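Local structure of beta-lactamase (Serratia marcescens, 5GWA) at residues Ala20-Ala25 against Val248-Ser253; Lys13-Lys18 against Glu261-Glu266. The protein probably hydrolyses the beta-lactam ring of antibiotics to a substituted beta-amino acid, as a class A extended-spectrum beta-lactamase that confers antibiotic resistance. All blocks are in the same frame, centred on the assembly; numbering follows the deposited sequence.

Contact 1: residues Ala20-Ala25 against Val248-Ser253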
# COMPACT_ATOMS: atom_id res chain seq x y z
N ALA A 20 -1.94 1.25 -25.39
CA ALA A 20 -1.74 2.27 -24.37
C ALA A 20 -1.35 3.55 -25.07
O ALA A 20 -0.87 3.55 -26.20
CB ALA A 20 -0.61 1.87 -23.42
N LYS A 21 -1.57 4.66 -24.37
CA LYS A 21 -1.16 5.98 -24.82
C LYS A 21 0.15 6.30 -24.11
O LYS A 21 0.14 6.54 -22.89
CB LYS A 21 -2.21 7.04 -24.46
CG LYS A 21 -1.81 8.41 -24.97
CD LYS A 21 -2.65 9.58 -24.46
CE LYS A 21 -3.87 9.85 -25.33
NZ LYS A 21 -3.66 9.71 -26.79
N VAL A 22 1.23 6.33 -24.85
CA VAL A 22 2.56 6.40 -24.22
C VAL A 22 3.21 7.74 -24.57
O VAL A 22 3.46 8.04 -25.72
CB VAL A 22 3.47 5.26 -24.64
CG1 VAL A 22 4.80 5.33 -23.92
CG2 VAL A 22 2.79 3.91 -24.36
N GLY A 23 3.49 8.53 -23.55
CA GLY A 23 4.17 9.81 -23.73
C GLY A 23 5.64 9.68 -23.41
O GLY A 23 5.99 9.08 -22.39
N VAL A 24 6.47 10.22 -24.27
CA VAL A 24 7.92 10.11 -24.10
C VAL A 24 8.57 11.48 -24.27
O VAL A 24 8.27 12.18 -25.22
CB VAL A 24 8.55 9.19 -25.15
CG1 VAL A 24 10.05 9.08 -24.91
CG2 VAL A 24 7.90 7.83 -25.11
N ALA A 25 9.50 11.85 -23.39
CA ALA A 25 10.38 12.99 -23.66
C ALA A 25 11.77 12.67 -23.19
O ALA A 25 11.97 11.99 -22.17
CB ALA A 25 9.90 14.26 -23.01
N VAL A 248 8.93 8.71 -19.21
CA VAL A 248 8.02 7.87 -19.96
C VAL A 248 6.75 7.66 -19.16
O VAL A 248 6.80 7.26 -17.99
CB VAL A 248 8.62 6.50 -20.36
CG1 VAL A 248 7.64 5.68 -21.18
CG2 VAL A 248 9.93 6.70 -21.13
N TYR A 249 5.59 7.92 -19.78
CA TYR A 249 4.29 7.73 -19.15
C TYR A 249 3.49 6.74 -19.98
O TYR A 249 3.13 7.04 -21.11
CB TYR A 249 3.51 9.05 -19.09
CG TYR A 249 4.23 10.11 -18.32
CD1 TYR A 249 5.18 10.91 -18.92
CD2 TYR A 249 3.95 10.32 -16.97
CE1 TYR A 249 5.83 11.89 -18.20
CE2 TYR A 249 4.70 11.20 -16.22
CZ TYR A 249 5.63 11.96 -16.83
OH TYR A 249 6.28 12.87 -16.05
N VAL A 250 3.31 5.51 -19.50
CA VAL A 250 2.43 4.56 -20.16
C VAL A 250 1.04 4.70 -19.57
O VAL A 250 0.81 4.37 -18.39
CB VAL A 250 2.94 3.11 -19.98
CG1 VAL A 250 2.02 2.13 -20.69
CG2 VAL A 250 4.37 2.96 -20.46
N SER A 251 0.11 5.31 -20.32
CA SER A 251 -1.17 5.68 -19.75
C SER A 251 -2.34 4.95 -20.38
O SER A 251 -2.23 4.49 -21.50
CB SER A 251 -1.38 7.21 -19.78
OG SER A 251 -1.68 7.66 -21.10
N ASP A 252 -3.43 4.87 -19.63
CA ASP A 252 -4.68 4.26 -20.06
C ASP A 252 -4.47 2.97 -20.83
O ASP A 252 -4.83 2.82 -21.99
CB ASP A 252 -5.49 5.28 -20.85
CG ASP A 252 -5.93 6.44 -19.99
OD1 ASP A 252 -5.88 6.33 -18.74
OD2 ASP A 252 -6.42 7.45 -20.57
N SER A 253 -3.71 2.08 -20.19
CA SER A 253 -3.24 0.90 -20.85
C SER A 253 -4.12 -0.32 -20.60
O SER A 253 -4.52 -0.60 -19.48
CB SER A 253 -1.83 0.59 -20.38
OG SER A 253 -1.33 -0.59 -20.99

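Contact 2: residues Lys13-Lys18 against Glu261-Glu266. With NA (sodium ion), chain M.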
# COMPACT_ATOMS: atom_id res chain seq x y z
N LYS A 13 7.30 3.06 -33.97
CA LYS A 13 6.98 1.76 -34.55
C LYS A 13 6.79 0.70 -33.47
O LYS A 13 5.86 -0.11 -33.53
CB LYS A 13 8.07 1.33 -35.53
CG LYS A 13 7.80 0.01 -36.23
CD LYS A 13 8.78 -0.25 -37.36
CE LYS A 13 8.61 -1.64 -37.95
NZ LYS A 13 9.81 -2.06 -38.71
N TYR A 14 7.65 0.75 -32.46
CA TYR A 14 7.51 -0.09 -31.26
C TYR A 14 6.14 0.07 -30.59
O TYR A 14 5.51 -0.90 -30.13
CB TYR A 14 8.65 0.24 -30.28
CG TYR A 14 8.56 -0.51 -28.96
CD1 TYR A 14 8.77 -1.87 -28.89
CD2 TYR A 14 8.13 0.13 -27.81
CE1 TYR A 14 8.63 -2.56 -27.71
CE2 TYR A 14 8.03 -0.54 -26.62
CZ TYR A 14 8.26 -1.89 -26.57
OH TYR A 14 8.10 -2.58 -25.41
N LEU A 15 5.66 1.29 -30.56
CA LEU A 15 4.45 1.62 -29.87
C LEU A 15 3.17 1.27 -30.65
O LEU A 15 2.10 1.19 -30.07
CB LEU A 15 4.45 3.12 -29.57
CG LEU A 15 5.30 3.57 -28.40
CD1 LEU A 15 5.21 5.10 -28.31
CD2 LEU A 15 4.88 2.90 -27.11
N LYS A 16 3.34 0.95 -31.94
CA LYS A 16 2.20 0.70 -32.82
C LYS A 16 1.22 -0.34 -32.29
O LYS A 16 0.01 -0.17 -32.44
CB LYS A 16 2.70 0.26 -34.21
CG LYS A 16 3.02 1.41 -35.15
CD LYS A 16 3.67 0.92 -36.43
CE LYS A 16 2.91 -0.24 -37.06
NZ LYS A 16 3.28 -0.45 -38.49
N ASP A 17 1.73 -1.45 -31.76
CA ASP A 17 0.86 -2.55 -31.31
C ASP A 17 0.66 -2.61 -29.81
O ASP A 17 0.14 -3.60 -29.30
CB ASP A 17 1.37 -3.90 -31.82
CG ASP A 17 2.70 -4.29 -31.22
OD1 ASP A 17 3.19 -3.58 -30.32
OD2 ASP A 17 3.27 -5.30 -31.67
N LYS A 18 1.03 -1.54 -29.11
CA LYS A 18 0.82 -1.50 -27.67
C LYS A 18 -0.45 -0.74 -27.39
O LYS A 18 -0.64 0.39 -27.89
CB LYS A 18 2.01 -0.81 -26.98
CG LYS A 18 3.38 -1.39 -27.30
CD LYS A 18 3.51 -2.83 -26.81
CE LYS A 18 4.90 -3.35 -27.10
NZ LYS A 18 5.25 -3.25 -28.54
N GLU A 261 5.72 -2.12 -17.98
CA GLU A 261 7.08 -1.86 -17.55
C GLU A 261 8.07 -2.04 -18.68
O GLU A 261 8.99 -1.26 -18.85
CB GLU A 261 7.46 -2.72 -16.34
CG GLU A 261 6.59 -2.47 -15.13
CD GLU A 261 7.24 -2.95 -13.84
OE1 GLU A 261 7.50 -4.13 -13.70
OE2 GLU A 261 7.51 -2.13 -12.95
N LYS A 262 7.88 -3.10 -19.46
CA LYS A 262 8.74 -3.38 -20.57
C LYS A 262 8.73 -2.28 -21.62
O LYS A 262 9.78 -1.95 -22.17
CB LYS A 262 8.31 -4.72 -21.20
CG LYS A 262 9.16 -5.18 -22.36
CD LYS A 262 10.53 -5.65 -21.92
CE LYS A 262 10.51 -7.11 -21.52
NZ LYS A 262 11.79 -7.54 -20.87
N ILE A 263 7.59 -1.61 -21.80
CA ILE A 263 7.54 -0.47 -22.71
C ILE A 263 8.52 0.61 -22.28
O ILE A 263 9.30 1.13 -23.09
CB ILE A 263 6.13 0.12 -22.81
CG1 ILE A 263 5.22 -0.81 -23.65
CG2 ILE A 263 6.15 1.49 -23.47
CD1 ILE A 263 3.76 -0.54 -23.49
N ILE A 264 8.54 0.90 -20.98
CA ILE A 264 9.48 1.90 -20.47
C ILE A 264 10.93 1.45 -20.67
O ILE A 264 11.77 2.23 -21.14
CB ILE A 264 9.24 2.19 -18.97
CG1 ILE A 264 7.79 2.65 -18.75
CG2 ILE A 264 10.22 3.26 -18.47
CD1 ILE A 264 7.37 2.80 -17.30
N ALA A 265 11.19 0.19 -20.35
CA ALA A 265 12.55 -0.36 -20.37
C ALA A 265 13.10 -0.36 -21.81
O ALA A 265 14.23 0.02 -22.06
CB ALA A 265 12.55 -1.76 -19.77
N GLU A 266 12.24 -0.75 -22.75
CA GLU A 266 12.63 -0.87 -24.14
C GLU A 266 12.82 0.50 -24.78
O GLU A 266 13.82 0.73 -25.46
CB GLU A 266 11.63 -1.66 -24.94
CG GLU A 266 11.61 -3.14 -24.59
CD GLU A 266 12.71 -3.94 -25.26
OE1 GLU A 266 13.69 -3.37 -25.78
OE2 GLU A 266 12.58 -5.19 -25.24
NA NA M . 10.02 -2.62 -12.01

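Contact 1: residues Ala20-Ala25 against Val248-Ser253
Lys21-Ala25 and Val248-Ser251 run antiparallel, their axes 4.7 Å apart, as neighbouring inner strands of the five-stranded sheet of the class A beta-lactamase fold. Lys21 with Ser251 and Gly23 with Tyr249 are the hydrogen-bonded pairs; Val22 with Val250 and Val24 with Val248 are the non-hydrogen-bonded ones. Both bonds of the Gly23-Tyr249 pair lie in the carbonyl planes, and the one from Tyr249 N to Gly23 O is nearly straight (169° at the hydrogen). On the valine face, Val22 sends one branch to each partner: CG1 meets Val248 CG1 at 4.0 Å, while CG2 lies beside Val250 CG1, which also touches Ala20 CB at 3.8 Å. Helix 257-276 covers this face through Ile263 and Ile264. Across the sheet, Tyr249 packs against Pro164, and its hydroxyl is hydrogen-bonded to Thr167 of helix 164-175. Past Ser251 the strand is broken by a G1 bulge, where Asp252 and Ser253 both face Thr227. Before this corner Lys21 O accepts two bonds from one residue. Ser251 N approaches from above the carbonyl plane, whereas chi1 of 74° sets the hydroxyl between backbone N and carbonyl carbon and turns it toward the neighbouring strand, with Ser251 OG 2.8 Å from Lys21 O.

Contact 2: residues Lys13-Lys18 against Glu261-Glu266
Tyr14 reaches from the N-terminal helix to the side of helix 257-276, where its OH lies 3.5 Å from Ile263 CA and 3.6 Å from Glu266 CG. Ile263 CA sits at the edge of the ring, in its plane, and Glu266 crosses the tyrosine at about a right angle, using its CB and CG methylenes. Ile263 serves three neighbours with different carbons: CG1 meets Tyr14 CE2, CG2 meets Leu15 CD2 at 4.1 Å, and CD1 meets Lys18 CB at 3.9 Å. Bends at chi2 (-64°) and chi4 fold the lysine back over the type I turn Leu15-Lys18. Lys18 NZ lies over one face of the Tyr14 ring, nearer the ring's edge than its centre, and is held there by Tyr14 O at 2.8 Å and by a salt bridge at 2.7 Å to the syn lone pair of Asp17 OD1. Two residues before Ile263, and pointing away from Tyr14, Glu261 OE2 binds a sodium ion and accepts from Arg201, while OE1 forms a salt bridge with Lys76 of the second subunit. The two terminal helices thus pack side by side on one face of the five-stranded sheet, with Leu15 and Ile263 both resting on Val22 of strand 21-28.

In the fold
From the N terminus, helix 4-15 leads through a short turn into strand 21-28; near the other end of the chain, strand 243-253 leads into helix 257-276. Contact 2 joins the two helices and closes the longer loop, with 242 residues between its segments. Contact 1 joins the two strands and is nested inside it, enclosing 222 residues that include the helices of the rest of the enzyme. The contacts form successive layers with centres about 9 Å apart: Val22 CG2 packs on Leu15 CD2 at 3.6 Å, and Val250 CG2 on Ile263 CG2 at 3.8 Å. Both chain ends are thereby tied to the same face of the central sheet.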